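Local coordinates for protein CurF (Lyngbya majuscula, PDB 5DP2) that binds NADP and forms the cyclopropane ring on the curacin A biosynthetic pathway, as an enoyl reductase-type domain of a polyketide synthase, at residues 38-43 with 88-93; 43-48 with 83-88; 166-171 with 188-193. All coordinates share one frame; numbering follows the deposited sequence. Where two conformers were deposited one is given.

Two strands can be followed along their length through interactions 1 and 2, which both join strand 39-48 to the antiparallel strand 83-91. Their centres lie about 13 Å apart, they share I43 and V88, and the backbone bond from Q42 to T87 carries the ladder from one to the other; the shorter connection, that of 43-48 with 83-88, falls within the longer one. Interaction 3 comes later in the chain, in the parallel nucleotide-binding sheet, its centre about 25 Å from that of interaction 2 and about 38 Å from that of interaction 1. They sample both halves of the enzyme: a GroES-like strand pair, whose inner end approaches the cofactor, and the Rossmann turn that grips NADP.

Interaction 1 (38-43 with 88-93); sequences EVEVQI and VVAVGS
V88 meets V39 and V41 on the face of the sheet that V104 and L124 cover. With CG1 turned anti to its own backbone N (chi1 175°), V88 brings this methyl to 3.8 Å from V39 CG1, the two side chains crossing at about a right angle, while its CG2 lies more loosely beside V41. The next residue, V89, sends its N-H to E40 O over 2.9 Å, and its isopropyl group straddles two partners: CG1 rests 3.7 Å from Q42 CB, and CG2 lies 3.6 Å from E40 OE2. A90 then also offers its N-H to E40 O, in a weak bond of 3.4 Å, so this one carbonyl faces two successive amides. In return, A90 O accepts E40 N at 2.8 Å in a nearly straight bond (166° at the hydrogen). A90 CB lies 3.6 Å from OE2 of the extended E40 side chain, whose other oxygen, OE1, forms a salt bridge with R31. V91 pairs with V39 without a backbone bond, its side chain on the same face as V39. Past the strand, G92 N donates to E38 O at 2.7 Å; a beta carbon here would run into that same oxygen, consistent with a glycine at this position. V89 and A90 both opposite E40, with V89 in a near-helical backbone conformation (psi -19°), make a classic beta bulge, set here in an antiparallel pair of the GroES-like domain found in medium-chain dehydrogenases and reductases.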
loop_
_atom_site.group_PDB
_atom_site.type_symbol
_atom_site.label_atom_id
_atom_site.label_comp_id
_atom_site.label_asym_id
_atom_site.label_seq_id
_atom_site.Cartn_x
_atom_site.Cartn_y
_atom_site.Cartn_z
ATOM N N GLU A 38 4.888 24.620 9.351
ATOM C CA GLU A 38 4.211 23.347 9.575
ATOM C C GLU A 38 2.706 23.477 9.413
ATOM O O GLU A 38 2.161 24.577 9.443
ATOM C CB GLU A 38 4.529 22.833 10.975
ATOM C CG GLU A 38 5.993 22.497 11.204
ATOM C CD GLU A 38 6.301 22.028 12.611
ATOM O OE1 GLU A 38 5.634 22.431 13.579
ATOM O OE2 GLU A 38 7.281 21.286 12.740
ATOM N N VAL A 39 2.043 22.316 9.278
ATOM C CA VAL A 39 0.595 22.206 9.192
ATOM C C VAL A 39 0.140 21.116 10.169
ATOM O O VAL A 39 0.769 20.059 10.235
ATOM C CB VAL A 39 0.153 21.807 7.756
ATOM C CG1 VAL A 39 -1.350 21.706 7.629
ATOM C CG2 VAL A 39 0.687 22.789 6.717
ATOM N N GLU A 40 -0.955 21.370 10.892
ATOM C CA GLU A 40 -1.544 20.361 11.790
ATOM C C GLU A 40 -2.835 19.813 11.165
ATOM O O GLU A 40 -3.758 20.583 10.832
ATOM C CB GLU A 40 -1.863 20.937 13.162
ATOM C CG GLU A 40 -2.287 19.866 14.162
ATOM C CD GLU A 40 -2.713 20.389 15.497
ATOM O OE1 GLU A 40 -2.431 19.695 16.508
ATOM O OE2 GLU A 40 -3.342 21.468 15.526
ATOM N N VAL A 41 -2.884 18.484 11.037
ATOM C CA VAL A 41 -4.018 17.774 10.460
ATOM C C VAL A 41 -4.680 16.912 11.555
ATOM O O VAL A 41 -3.991 16.157 12.259
ATOM C CB VAL A 41 -3.569 16.858 9.306
ATOM C CG1 VAL A 41 -4.763 16.147 8.692
ATOM C CG2 VAL A 41 -2.817 17.668 8.254
ATOM N N GLN A 42 -5.997 17.047 11.703
ATOM C CA GLN A 42 -6.773 16.131 12.551
ATOM C C GLN A 42 -7.146 14.908 11.711
ATOM O O GLN A 42 -7.843 15.029 10.680
ATOM C CB GLN A 42 -8.025 16.822 13.082
ATOM C CG GLN A 42 -8.756 15.908 14.062
ATOM C CD GLN A 42 -9.879 16.560 14.781
ATOM O OE1 GLN A 42 -10.110 17.741 14.651
ATOM N NE2 GLN A 42 -10.579 15.797 15.575
ATOM N N ILE A 43 -6.638 13.745 12.090
ATOM C CA ILE A 43 -6.857 12.535 11.324
ATOM C C ILE A 43 -8.306 12.099 11.428
ATOM O O ILE A 43 -8.883 12.093 12.509
ATOM C CB ILE A 43 -5.890 11.408 11.800
ATOM C CG1 ILE A 43 -4.447 11.865 11.681
ATOM C CG2 ILE A 43 -6.153 10.127 11.055
ATOM C CD1 ILE A 43 -3.981 12.235 10.288
ATOM N N VAL A 88 -7.272 19.819 7.827
ATOM C CA VAL A 88 -6.333 20.800 8.396
ATOM C C VAL A 88 -7.053 21.597 9.500
ATOM O O VAL A 88 -8.097 22.212 9.251
ATOM C CB VAL A 88 -5.821 21.732 7.284
ATOM C CG1 VAL A 88 -4.947 22.849 7.870
ATOM C CG2 VAL A 88 -5.037 20.946 6.253
ATOM N N VAL A 89 -6.473 21.591 10.703
ATOM C CA VAL A 89 -7.063 22.296 11.843
ATOM C C VAL A 89 -6.246 23.481 12.331
ATOM O O VAL A 89 -6.798 24.333 13.030
ATOM C CB VAL A 89 -7.401 21.351 13.010
ATOM C CG1 VAL A 89 -8.558 20.428 12.624
ATOM C CG2 VAL A 89 -6.176 20.593 13.498
ATOM N N ALA A 90 -4.968 23.550 11.991
ATOM C CA ALA A 90 -4.133 24.718 12.353
ATOM C C ALA A 90 -3.013 24.773 11.338
ATOM O O ALA A 90 -2.521 23.740 10.885
ATOM C CB ALA A 90 -3.600 24.600 13.782
ATOM N N VAL A 91 -2.590 25.988 11.004
ATOM C CA VAL A 91 -1.559 26.185 10.022
ATOM C C VAL A 91 -0.485 27.109 10.594
ATOM O O VAL A 91 -0.790 28.136 11.220
ATOM C CB VAL A 91 -2.172 26.749 8.718
ATOM C CG1 VAL A 91 -1.137 26.916 7.650
ATOM C CG2 VAL A 91 -3.290 25.827 8.199
ATOM N N GLY A 92 0.776 26.768 10.348
ATOM C CA GLY A 92 1.876 27.632 10.751
ATOM C C GLY A 92 1.749 29.007 10.101
ATOM O O GLY A 92 1.202 29.174 8.998
ATOM N N SER A 93 2.292 30.000 10.792
ATOM C CA SER A 93 2.084 31.386 10.433
ATOM C C SER A 93 2.531 31.742 9.034
ATOM O O SER A 93 1.945 32.654 8.433
ATOM C CB SER A 93 2.849 32.278 11.421
ATOM O OG SER A 93 4.239 32.070 11.367
#

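Interaction 2 (43-48 with 83-88); sequences IKAVPV and EGVGTV
Backbone bonds give the pairing of K44 and A45 with V85 its character. V85 O accepts two amides, K44 N at 2.9 Å in the carbonyl plane and A45 N at 3.3 Å, the latter donor tilted 31° from that plane. V85 N answers to A45 O over 2.9 Å. Among polar side chains, K44 in the conformer given, one of two, bends at chi2 (-67°) and chi4 (71°) and crosses T87 obliquely, bringing NZ to bond T87 OG1 at 3.0 Å. At the other end, E83 brings its carboxylate up to the CG corner of the P47 ring, OE2 3.4 Å from P47 CG. That oxygen is held by a salt bridge to K336 and a hydrogen bond from N49, while OE1 takes the amide of M141, so three groups fix the carboxylate within about 7 Å of NADP, nearest atoms counted. Were the side chain cut back to an alanine here, K336 would probably lose its counter-charge, N49 and the amide of M141 this acceptor, and a gap would open beside P47 CG. The backbone oxygen of E83, by contrast, is buried without a polar partner; V46 CG2 lies against it at 3.5 Å. Apolar contact is slight: A45 CB meets V85 CG2 in the conformer given, one of two. A beta carbon would be tight at both glycines, against I43 CA from G86 and against A45 O from G84. Two successive residues, K44 and A45, facing one partner define a classic beta bulge, here in the GroES-like sheet, one end of which, at E83, nears the cofactor.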
loop_
_atom_site.group_PDB
_atom_site.type_symbol
_atom_site.label_atom_id
_atom_site.label_comp_id
_atom_site.label_asym_id
_atom_site.label_seq_id
_atom_site.Cartn_x
_atom_site.Cartn_y
_atom_site.Cartn_z
ATOM N N ILE A 43 -6.638 13.745 12.090
ATOM C CA ILE A 43 -6.857 12.535 11.324
ATOM C C ILE A 43 -8.306 12.099 11.428
ATOM O O ILE A 43 -8.883 12.093 12.509
ATOM C CB ILE A 43 -5.890 11.408 11.800
ATOM C CG1 ILE A 43 -4.447 11.865 11.681
ATOM C CG2 ILE A 43 -6.153 10.127 11.055
ATOM C CD1 ILE A 43 -3.981 12.235 10.288
ATOM N N LYS A 44 -8.892 11.709 10.274
ATOM C CA LYS A 44 -10.245 11.191 10.239
ATOM C C LYS A 44 -10.311 9.701 9.910
ATOM O O LYS A 44 -11.181 9.000 10.422
ATOM C CB LYS A 44 -11.112 12.014 9.282
ATOM C CG LYS A 44 -11.191 13.511 9.630
ATOM C CD LYS A 44 -11.929 13.776 10.934
ATOM C CE LYS A 44 -11.725 15.190 11.454
ATOM N NZ LYS A 44 -12.434 16.184 10.601
ATOM N N ALA A 45 -9.413 9.199 9.055
ATOM C CA ALA A 45 -9.415 7.782 8.698
ATOM C C ALA A 45 -8.000 7.395 8.336
ATOM O O ALA A 45 -7.281 8.146 7.664
ATOM C CB ALA A 45 -10.394 7.508 7.556
ATOM N N VAL A 46 -7.601 6.195 8.766
ATOM C CA VAL A 46 -6.239 5.727 8.582
ATOM C C VAL A 46 -6.307 4.214 8.437
ATOM O O VAL A 46 -6.876 3.538 9.296
ATOM C CB VAL A 46 -5.307 6.173 9.762
ATOM C CG1 VAL A 46 -5.932 6.015 11.143
ATOM C CG2 VAL A 46 -3.955 5.515 9.635
ATOM N N PRO A 47 -5.775 3.666 7.344
ATOM C CA PRO A 47 -5.858 2.230 7.157
ATOM C C PRO A 47 -4.684 1.500 7.781
ATOM O O PRO A 47 -3.630 2.089 8.052
ATOM C CB PRO A 47 -5.815 2.087 5.650
ATOM C CG PRO A 47 -4.878 3.197 5.237
ATOM C CD PRO A 47 -5.180 4.349 6.162
ATOM N N VAL A 48 -4.858 0.187 7.982
ATOM C CA VAL A 48 -3.763 -0.686 8.371
ATOM C C VAL A 48 -3.059 -1.215 7.107
ATOM O O VAL A 48 -3.725 -1.620 6.155
ATOM C CB VAL A 48 -4.289 -1.904 9.175
ATOM C CG1 VAL A 48 -3.116 -2.730 9.717
ATOM C CG2 VAL A 48 -5.182 -1.478 10.324
ATOM N N GLU A 83 -0.056 6.262 5.737
ATOM C CA GLU A 83 -0.958 6.994 4.872
ATOM C C GLU A 83 -2.184 7.315 5.724
ATOM O O GLU A 83 -2.439 6.662 6.741
ATOM C CB GLU A 83 -1.380 6.133 3.658
ATOM C CG GLU A 83 -2.025 4.805 4.066
ATOM C CD GLU A 83 -2.506 3.932 2.912
ATOM O OE1 GLU A 83 -3.004 4.519 1.909
ATOM O OE2 GLU A 83 -2.397 2.689 3.033
ATOM N N GLY A 84 -2.961 8.298 5.304
ATOM C CA GLY A 84 -4.250 8.543 5.904
ATOM C C GLY A 84 -4.890 9.785 5.357
ATOM O O GLY A 84 -4.376 10.374 4.383
ATOM N N VAL A 85 -6.017 10.174 5.955
ATOM C CA VAL A 85 -6.767 11.341 5.484
ATOM C C VAL A 85 -7.294 12.114 6.668
ATOM O O VAL A 85 -7.564 11.544 7.736
ATOM C CB VAL A 85 -7.956 10.954 4.557
ATOM C CG1 VAL A 85 -7.480 10.253 3.297
ATOM C CG2 VAL A 85 -8.969 10.105 5.293
ATOM N N GLY A 86 -7.428 13.427 6.498
ATOM C CA GLY A 86 -8.015 14.225 7.556
ATOM C C GLY A 86 -8.219 15.654 7.134
ATOM O O GLY A 86 -8.266 15.983 5.936
ATOM N N THR A 87 -8.382 16.506 8.141
ATOM C CA THR A 87 -8.766 17.901 7.943
ATOM C C THR A 87 -7.729 18.810 8.572
ATOM O O THR A 87 -7.328 18.603 9.723
ATOM C CB THR A 87 -10.124 18.175 8.607
ATOM O OG1 THR A 87 -11.072 17.202 8.126
ATOM C CG2 THR A 87 -10.623 19.588 8.339
ATOM N N VAL A 88 -7.272 19.819 7.827
ATOM C CA VAL A 88 -6.333 20.800 8.396
ATOM C C VAL A 88 -7.053 21.597 9.500
ATOM O O VAL A 88 -8.097 22.212 9.251
ATOM C CB VAL A 88 -5.821 21.732 7.284
ATOM C CG1 VAL A 88 -4.947 22.849 7.870
ATOM C CG2 VAL A 88 -5.037 20.946 6.253
#

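Interaction 3 (166-171 with 188-193); sequences AASGGA and ATTSPH. With NAP (NADP nicotinamide-adenine-dinucleotide phosphate), chain B.
S168 and T190 meet in the nucleotide-binding turn of a Rossmann beta-alpha-beta unit, made of strand 161-164, helix 170-181 and strand 185-190. The S168 side chain shows how such a turn reads the cofactor. Its CB sits 3.2 Å from T190 OG1 and, toward the ligand, 3.5 Å from O1X of the NADP 2'-phosphate. From there the hydroxyl swings between the backbone N and carbonyl carbon (chi1 38°), and at the tip OG meets two oxygens: it donates to O1X at 2.6 Å and lies 2.7 Å from T190 OG1, a probable hydrogen bond whose proton O2X could also claim. The same phosphate is taken up by S191, whose N and OG both bond O2X, and K194 adds another bond to NADP; such a pocket is consistent with a preference for NADP over NAD. The backbone holds this turn to the strand: A167 N points straight at T189 O, 2.9 Å away with 174° at the hydrogen, and the methyls of A167 and A188 touch. T189 OG1 bonds mainly H165, with only a weak bond from A166 N. Further on, G169 sits at the N-cap position of the helix, where a beta carbon would probably clash with O2A of NADP. The first amides of that helix receive the diphosphate, G170 N reaching O1A at 2.9 Å and A171 N reaching O2N.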
loop_
_atom_site.group_PDB
_atom_site.type_symbol
_atom_site.label_atom_id
_atom_site.label_comp_id
_atom_site.label_asym_id
_atom_site.label_seq_id
_atom_site.Cartn_x
_atom_site.Cartn_y
_atom_site.Cartn_z
ATOM N N ALA A 166 -2.067 -12.292 -5.021
ATOM C CA ALA A 166 -2.736 -11.741 -3.843
ATOM C C ALA A 166 -3.654 -10.594 -4.274
ATOM O O ALA A 166 -3.710 -9.506 -3.672
ATOM C CB ALA A 166 -1.759 -11.302 -2.768
ATOM N N ALA A 167 -4.452 -10.875 -5.303
ATOM C CA ALA A 167 -5.276 -9.869 -5.960
ATOM C C ALA A 167 -6.460 -9.402 -5.125
ATOM O O ALA A 167 -7.101 -8.420 -5.483
ATOM C CB ALA A 167 -5.715 -10.374 -7.336
ATOM N N SER A 168 -6.733 -10.103 -4.017
ATOM C CA SER A 168 -7.731 -9.729 -3.033
ATOM C C SER A 168 -7.277 -8.636 -2.062
ATOM O O SER A 168 -8.132 -8.065 -1.398
ATOM C CB SER A 168 -8.034 -11.020 -2.240
ATOM O OG SER A 168 -6.812 -11.784 -2.046
ATOM N N GLY A 169 -5.966 -8.447 -1.933
ATOM C CA GLY A 169 -5.438 -7.517 -0.949
ATOM C C GLY A 169 -5.410 -6.081 -1.461
ATOM O O GLY A 169 -5.949 -5.771 -2.526
ATOM N N GLY A 170 -4.826 -5.188 -0.679
ATOM C CA GLY A 170 -4.852 -3.765 -1.014
ATOM C C GLY A 170 -4.069 -3.451 -2.285
ATOM O O GLY A 170 -4.597 -2.897 -3.257
ATOM N N ALA A 171 -2.778 -3.797 -2.273
ATOM C CA ALA A 171 -1.960 -3.559 -3.449
ATOM C C ALA A 171 -2.521 -4.296 -4.657
ATOM O O ALA A 171 -2.550 -3.770 -5.773
ATOM C CB ALA A 171 -0.507 -3.945 -3.178
ATOM N N ALA A 188 -5.285 -13.409 -12.164
ATOM C CA ALA A 188 -5.205 -13.121 -10.724
ATOM C C ALA A 188 -5.034 -14.386 -9.932
ATOM O O ALA A 188 -5.537 -15.451 -10.304
ATOM C CB ALA A 188 -6.479 -12.412 -10.285
ATOM N N THR A 189 -4.344 -14.259 -8.797
ATOM C CA THR A 189 -4.336 -15.340 -7.798
ATOM C C THR A 189 -4.852 -14.811 -6.470
ATOM O O THR A 189 -4.648 -13.649 -6.102
ATOM C CB THR A 189 -2.964 -15.999 -7.610
ATOM O OG1 THR A 189 -2.111 -15.111 -6.874
ATOM C CG2 THR A 189 -2.352 -16.412 -8.936
ATOM N N THR A 190 -5.531 -15.689 -5.733
ATOM C CA THR A 190 -6.015 -15.381 -4.393
ATOM C C THR A 190 -6.307 -16.721 -3.697
ATOM O O THR A 190 -6.259 -17.794 -4.297
ATOM C CB THR A 190 -7.268 -14.466 -4.444
ATOM O OG1 THR A 190 -7.618 -14.067 -3.138
ATOM C CG2 THR A 190 -8.465 -15.162 -5.062
ATOM N N SER A 191 -6.622 -16.644 -2.413
ATOM C CA SER A 191 -6.886 -17.861 -1.652
ATOM C C SER A 191 -8.207 -18.491 -2.123
ATOM O O SER A 191 -9.112 -17.789 -2.611
ATOM C CB SER A 191 -6.946 -17.530 -0.178
ATOM O OG SER A 191 -5.696 -17.047 0.296
ATOM N N PRO A 192 -8.370 -19.818 -1.951
ATOM C CA PRO A 192 -9.538 -20.504 -2.517
ATOM C C PRO A 192 -10.904 -19.876 -2.198
ATOM O O PRO A 192 -11.770 -19.834 -3.082
ATOM C CB PRO A 192 -9.395 -21.925 -1.974
ATOM C CG PRO A 192 -7.909 -22.106 -1.905
ATOM C CD PRO A 192 -7.375 -20.789 -1.442
ATOM N N HIS A 193 -11.118 -19.418 -0.969
ATOM C CA HIS A 193 -12.412 -18.909 -0.593
ATOM C C HIS A 193 -12.678 -17.484 -1.095
ATOM O O HIS A 193 -13.792 -16.993 -0.929
ATOM C CB HIS A 193 -12.652 -18.996 0.920
ATOM C CG HIS A 193 -11.886 -18.003 1.718
ATOM N ND1 HIS A 193 -10.537 -18.109 1.941
ATOM C CD2 HIS A 193 -12.301 -16.887 2.363
ATOM C CE1 HIS A 193 -10.155 -17.098 2.698
ATOM N NE2 HIS A 193 -11.205 -16.344 2.964
HETATM P PA NAP B . -2.660 -7.123 1.563
HETATM O O1A NAP B . -4.002 -6.512 1.780
HETATM O O2A NAP B . -2.250 -7.509 0.190
HETATM O O5B NAP B . -2.552 -8.369 2.559
HETATM C C5B NAP B . -1.544 -9.374 2.383
HETATM C C4B NAP B . -1.849 -10.322 1.243
HETATM O O4B NAP B . -0.908 -11.369 1.276
HETATM C C3B NAP B . -3.221 -10.928 1.295
HETATM O O3B NAP B . -3.950 -10.476 0.152
HETATM C C2B NAP B . -2.996 -12.452 1.264
HETATM O O2B NAP B . -3.752 -13.208 0.362
HETATM C C1B NAP B . -1.554 -12.572 0.811
HETATM N N9A NAP B . -0.818 -13.674 1.416
HETATM C C8A NAP B . -0.163 -13.665 2.628
HETATM N N7A NAP B . 0.418 -14.864 2.863
HETATM C C5A NAP B . 0.144 -15.631 1.798
HETATM C C6A NAP B . 0.458 -16.970 1.416
HETATM N N6A NAP B . 1.199 -17.746 2.232
HETATM N N1A NAP B . 0.012 -17.416 0.249
HETATM C C2A NAP B . -0.720 -16.617 -0.535
HETATM N N3A NAP B . -1.075 -15.353 -0.289
HETATM C C4A NAP B . -0.659 -14.879 0.875
HETATM O O3 NAP B . -1.523 -6.159 2.170
HETATM P PN NAP B . -0.893 -4.818 1.562
HETATM O O1N NAP B . -0.690 -3.881 2.689
HETATM O O2N NAP B . -1.678 -4.357 0.369
HETATM O O5D NAP B . 0.522 -5.325 1.123
HETATM C C5D NAP B . 0.616 -6.276 0.038
HETATM C C4D NAP B . 2.024 -6.925 0.037
HETATM O O4D NAP B . 2.908 -6.027 -0.582
HETATM C C3D NAP B . 2.612 -7.185 1.429
HETATM O O3D NAP B . 3.510 -8.298 1.325
HETATM C C2D NAP B . 3.335 -5.899 1.737
HETATM O O2D NAP B . 4.387 -6.126 2.680
HETATM C C1D NAP B . 3.838 -5.495 0.377
HETATM N N1N NAP B . 3.948 -4.065 0.014
HETATM C C2N NAP B . 5.124 -3.583 -0.447
HETATM C C3N NAP B . 5.288 -2.252 -0.820
HETATM C C7N NAP B . 6.605 -1.774 -1.325
HETATM O O7N NAP B . 6.712 -0.571 -1.428
HETATM N N7N NAP B . 7.566 -2.685 -1.638
HETATM C C4N NAP B . 4.198 -1.382 -0.714
HETATM C C5N NAP B . 2.999 -1.900 -0.241
HETATM C C6N NAP B . 2.885 -3.249 0.119
HETATM P P2B NAP B . -5.293 -13.582 0.566
HETATM O O1X NAP B . -6.075 -12.281 0.436
HETATM O O2X NAP B . -5.547 -14.544 -0.560
HETATM O O3X NAP B . -5.421 -14.187 1.942
#